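Long-range contact in methyl-coenzyme M reductase subunit gamma (Methanosarcina barkeri, PDB 1E6Y), which forms part of the nickel enzyme that reduces methyl-coenzyme M with coenzyme B, releasing methane and the mixed heterodisulfide in the last step of methanogenesis: residues Q86-M91 against G149-T154. Sequence-based numbering, arbitrary orientation.
Sequences QFADSM and GVRGAT. With F43 (factor 430), chain L.
Strand 148-150, an outermost strand of the chain's four-stranded antiparallel sheet, pairs with strand 82-89 and then leads into a loop that lines the factor 430 pocket. A88 and G149 form a hydrogen-bonded pair, with A88 N to G149 O at 2.9 Å and G149 N to A88 O at 3.0 Å. Next to it, F87 and V150 make a non-hydrogen-bonded pair whose side chains lie side by side, F87 CE2 3.8 Å from V150 CG2; both are apolar, as suits a face packed against M138 of helix 127-139. On the other face small A88 leaves room for the extended R151 chain, its CB 3.8 Å from R151 CD, while the guanidinium reaches F169 O and V155 O. Just past the end of strand 148-150, R151 N bonds to Q86 O (2.8 Å), approaching from above the carbonyl plane. Farther along, T154 N gives a weak hydrogen bond to F43 ODB (2.7 Å). Q86 turns its CG opposite the main-chain N (chi1 -179°), and its extended chain carries NE2 to a lone pair of R151 O at 2.8 Å, which lies nearly in the amide plane. Glutamine fits because its amide can donate through NE2 while OE1 accepts from R120 NE. The Q86 amide thus ties the cofactor-binding loop to R120, which binds coenzyme M, and probably helps to fix that arginine's orientation.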
loop_
_atom_site.group_PDB
_atom_site.type_symbol
_atom_site.label_atom_id
_atom_site.label_comp_id
_atom_site.label_asym_id
_atom_site.label_seq_id
_atom_site.Cartn_x
_atom_site.Cartn_y
_atom_site.Cartn_z
ATOM N N GLN C 86 -26.725 -28.269 -11.209
ATOM C CA GLN C 86 -26.117 -27.363 -12.176
ATOM C C GLN C 86 -26.249 -27.905 -13.598
ATOM O O GLN C 86 -26.044 -29.093 -13.838
ATOM C CB GLN C 86 -24.643 -27.152 -11.828
ATOM C CG GLN C 86 -23.908 -26.214 -12.763
ATOM C CD GLN C 86 -22.609 -25.723 -12.172
ATOM O OE1 GLN C 86 -22.567 -24.672 -11.540
ATOM N NE2 GLN C 86 -21.539 -26.485 -12.365
ATOM N N PHE C 87 -26.597 -27.022 -14.530
ATOM C CA PHE C 87 -26.786 -27.392 -15.930
ATOM C C PHE C 87 -25.831 -26.628 -16.839
ATOM O O PHE C 87 -25.555 -25.449 -16.615
ATOM C CB PHE C 87 -28.219 -27.082 -16.379
ATOM C CG PHE C 87 -29.254 -28.012 -15.817
ATOM C CD1 PHE C 87 -29.904 -27.708 -14.625
ATOM C CD2 PHE C 87 -29.634 -29.154 -16.516
ATOM C CE1 PHE C 87 -30.921 -28.525 -14.137
ATOM C CE2 PHE C 87 -30.651 -29.980 -16.036
ATOM C CZ PHE C 87 -31.295 -29.664 -14.844
ATOM N N ALA C 88 -25.366 -27.297 -17.888
ATOM C CA ALA C 88 -24.823 -26.621 -19.063
ATOM C C ALA C 88 -25.849 -26.760 -20.189
ATOM O O ALA C 88 -26.506 -27.794 -20.303
ATOM C CB ALA C 88 -23.497 -27.255 -19.473
ATOM N N ASP C 89 -26.055 -25.684 -20.946
ATOM C CA ASP C 89 -27.056 -25.657 -22.013
ATOM C C ASP C 89 -26.435 -25.184 -23.320
ATOM O O ASP C 89 -25.875 -24.090 -23.381
ATOM C CB ASP C 89 -28.208 -24.716 -21.642
ATOM C CG ASP C 89 -29.037 -25.237 -20.492
ATOM O OD1 ASP C 89 -29.806 -26.199 -20.703
ATOM O OD2 ASP C 89 -28.927 -24.684 -19.379
ATOM N N SER C 90 -26.593 -25.975 -24.378
ATOM C CA SER C 90 -26.035 -25.624 -25.680
ATOM C C SER C 90 -26.635 -24.334 -26.229
ATOM O O SER C 90 -27.836 -24.088 -26.104
ATOM C CB SER C 90 -26.259 -26.754 -26.689
ATOM O OG SER C 90 -25.660 -26.444 -27.939
ATOM N N MET C 91 -25.796 -23.531 -26.874
ATOM C CA MET C 91 -26.246 -22.317 -27.539
ATOM C C MET C 91 -26.899 -22.626 -28.884
ATOM O O MET C 91 -27.439 -21.737 -29.544
ATOM C CB MET C 91 -25.068 -21.360 -27.726
ATOM C CG MET C 91 -24.524 -20.829 -26.412
ATOM S SD MET C 91 -23.149 -19.693 -26.617
ATOM C CE MET C 91 -23.956 -18.363 -27.437
ATOM N N GLY C 149 -26.825 -30.735 -20.169
ATOM C CA GLY C 149 -26.265 -31.765 -19.313
ATOM C C GLY C 149 -26.162 -31.292 -17.877
ATOM O O GLY C 149 -25.900 -30.114 -17.628
ATOM N N VAL C 150 -26.437 -32.189 -16.934
ATOM C CA VAL C 150 -26.268 -31.891 -15.514
ATOM C C VAL C 150 -24.792 -32.045 -15.156
ATOM O O VAL C 150 -24.245 -33.147 -15.216
ATOM C CB VAL C 150 -27.110 -32.844 -14.624
ATOM C CG1 VAL C 150 -27.166 -32.315 -13.198
ATOM C CG2 VAL C 150 -28.516 -32.989 -15.188
ATOM N N ARG C 151 -24.136 -30.928 -14.858
ATOM C CA ARG C 151 -22.680 -30.929 -14.670
ATOM C C ARG C 151 -22.309 -30.041 -13.468
ATOM O O ARG C 151 -22.456 -28.831 -13.594
ATOM C CB ARG C 151 -21.970 -30.381 -15.900
ATOM C CG ARG C 151 -22.229 -31.162 -17.186
ATOM C CD ARG C 151 -21.720 -30.443 -18.414
ATOM N NE ARG C 151 -22.170 -31.189 -19.601
ATOM C CZ ARG C 151 -21.729 -30.963 -20.826
ATOM N NH1 ARG C 151 -22.229 -31.735 -21.806
ATOM N NH2 ARG C 151 -20.831 -30.047 -21.134
ATOM N N GLY C 152 -21.858 -30.643 -12.371
ATOM C CA GLY C 152 -21.447 -29.879 -11.205
ATOM C C GLY C 152 -20.012 -29.395 -11.293
ATOM O O GLY C 152 -19.578 -28.571 -10.483
ATOM N N ALA C 153 -19.276 -29.914 -12.276
ATOM C CA ALA C 153 -17.893 -29.518 -12.523
ATOM C C ALA C 153 -17.486 -29.930 -13.938
ATOM O O ALA C 153 -18.068 -30.852 -14.514
ATOM C CB ALA C 153 -16.965 -30.168 -11.498
ATOM N N THR C 154 -16.511 -29.211 -14.496
ATOM C CA THR C 154 -16.037 -29.422 -15.866
ATOM C C THR C 154 -17.188 -29.275 -16.865
ATOM O O THR C 154 -17.628 -30.249 -17.485
ATOM C CB THR C 154 -15.372 -30.815 -16.034
ATOM O OG1 THR C 154 -14.495 -31.069 -14.930
ATOM C CG2 THR C 154 -14.560 -30.862 -17.321
HETATM NI NI F43 L . -12.928 -20.219 -14.782
HETATM N NA F43 L . -11.200 -20.290 -13.502
HETATM C CHA F43 L . -9.798 -19.008 -15.145
HETATM C C1A F43 L . -10.131 -19.917 -13.999
HETATM C C2A F43 L . -8.839 -20.553 -13.254
HETATM C C3A F43 L . -9.601 -21.784 -12.610
HETATM C C4A F43 L . -10.952 -21.159 -12.379
HETATM C C5A F43 L . -8.342 -19.607 -12.124
HETATM C C6A F43 L . -7.135 -20.224 -11.395
HETATM O O7A F43 L . -5.997 -20.238 -11.955
HETATM N N8A F43 L . -7.265 -20.740 -10.210
HETATM C C9A F43 L . -7.766 -20.908 -14.240
HETATM C CAA F43 L . -9.698 -23.104 -13.558
HETATM C CBA F43 L . -8.401 -23.854 -13.615
HETATM C CCA F43 L . -8.550 -25.321 -13.407
HETATM O ODA F43 L . -9.198 -26.001 -14.257
HETATM O OEA F43 L . -8.024 -25.850 -12.401
HETATM N NB F43 L . -13.988 -21.056 -13.198
HETATM C CHB F43 L . -12.093 -22.162 -12.133
HETATM C C1B F43 L . -13.343 -21.561 -11.902
HETATM C C2B F43 L . -14.479 -22.522 -11.166
HETATM C C3B F43 L . -15.574 -22.662 -12.352
HETATM C C4B F43 L . -15.045 -21.598 -13.308
HETATM N N5B F43 L . -13.387 -20.427 -10.867
HETATM C C6B F43 L . -14.239 -20.498 -9.889
HETATM O O7B F43 L . -14.302 -19.665 -8.985
HETATM C C8B F43 L . -15.093 -21.743 -10.034
HETATM C C9B F43 L . -13.877 -23.799 -10.638
HETATM C CAB F43 L . -15.451 -24.170 -12.944
HETATM C CBB F43 L . -16.426 -24.413 -14.063
HETATM C CCB F43 L . -16.303 -25.841 -14.497
HETATM O ODB F43 L . -16.687 -26.674 -13.653
HETATM O OEB F43 L . -15.837 -26.166 -15.605
HETATM N NC F43 L . -14.506 -20.399 -16.088
HETATM C CHC F43 L . -16.032 -21.345 -14.465
HETATM C C1C F43 L . -15.737 -20.815 -15.656
HETATM C C2C F43 L . -16.813 -20.632 -16.683
HETATM C C3C F43 L . -15.970 -20.181 -17.926
HETATM C C4C F43 L . -14.615 -19.968 -17.387
HETATM C C5C F43 L . -17.768 -19.460 -16.297
HETATM C C6C F43 L . -18.850 -19.268 -17.321
HETATM O O7C F43 L . -19.586 -20.258 -17.592
HETATM O O8C F43 L . -18.995 -18.142 -17.874
HETATM C C8C F43 L . -15.867 -21.357 -18.934
HETATM C C9C F43 L . -17.164 -21.684 -19.701
HETATM C CAC F43 L . -17.035 -22.855 -20.678
HETATM O OBC F43 L . -15.953 -23.473 -20.816
HETATM O OCC F43 L . -18.070 -23.160 -21.333
HETATM N ND F43 L . -11.855 -19.812 -16.409
HETATM C CHD F43 L . -13.626 -19.519 -18.139
HETATM C C5D F43 L . -11.406 -18.033 -19.501
HETATM C C6D F43 L . -12.609 -18.344 -20.331
HETATM C C7D F43 L . -13.771 -18.838 -19.510
HETATM O O8D F43 L . -14.878 -18.616 -20.038
HETATM C C9D F43 L . -8.552 -19.489 -18.176
HETATM C CAD F43 L . -7.955 -18.642 -19.218
HETATM O OBD F43 L . -7.116 -19.138 -20.039
HETATM O OCD F43 L . -8.295 -17.411 -19.288
HETATM C C1D F43 L . -12.144 -19.466 -17.619
HETATM C C2D F43 L . -11.063 -19.139 -18.586
HETATM C C3D F43 L . -9.845 -19.003 -17.633
HETATM C C4D F43 L . -10.302 -19.712 -16.434
#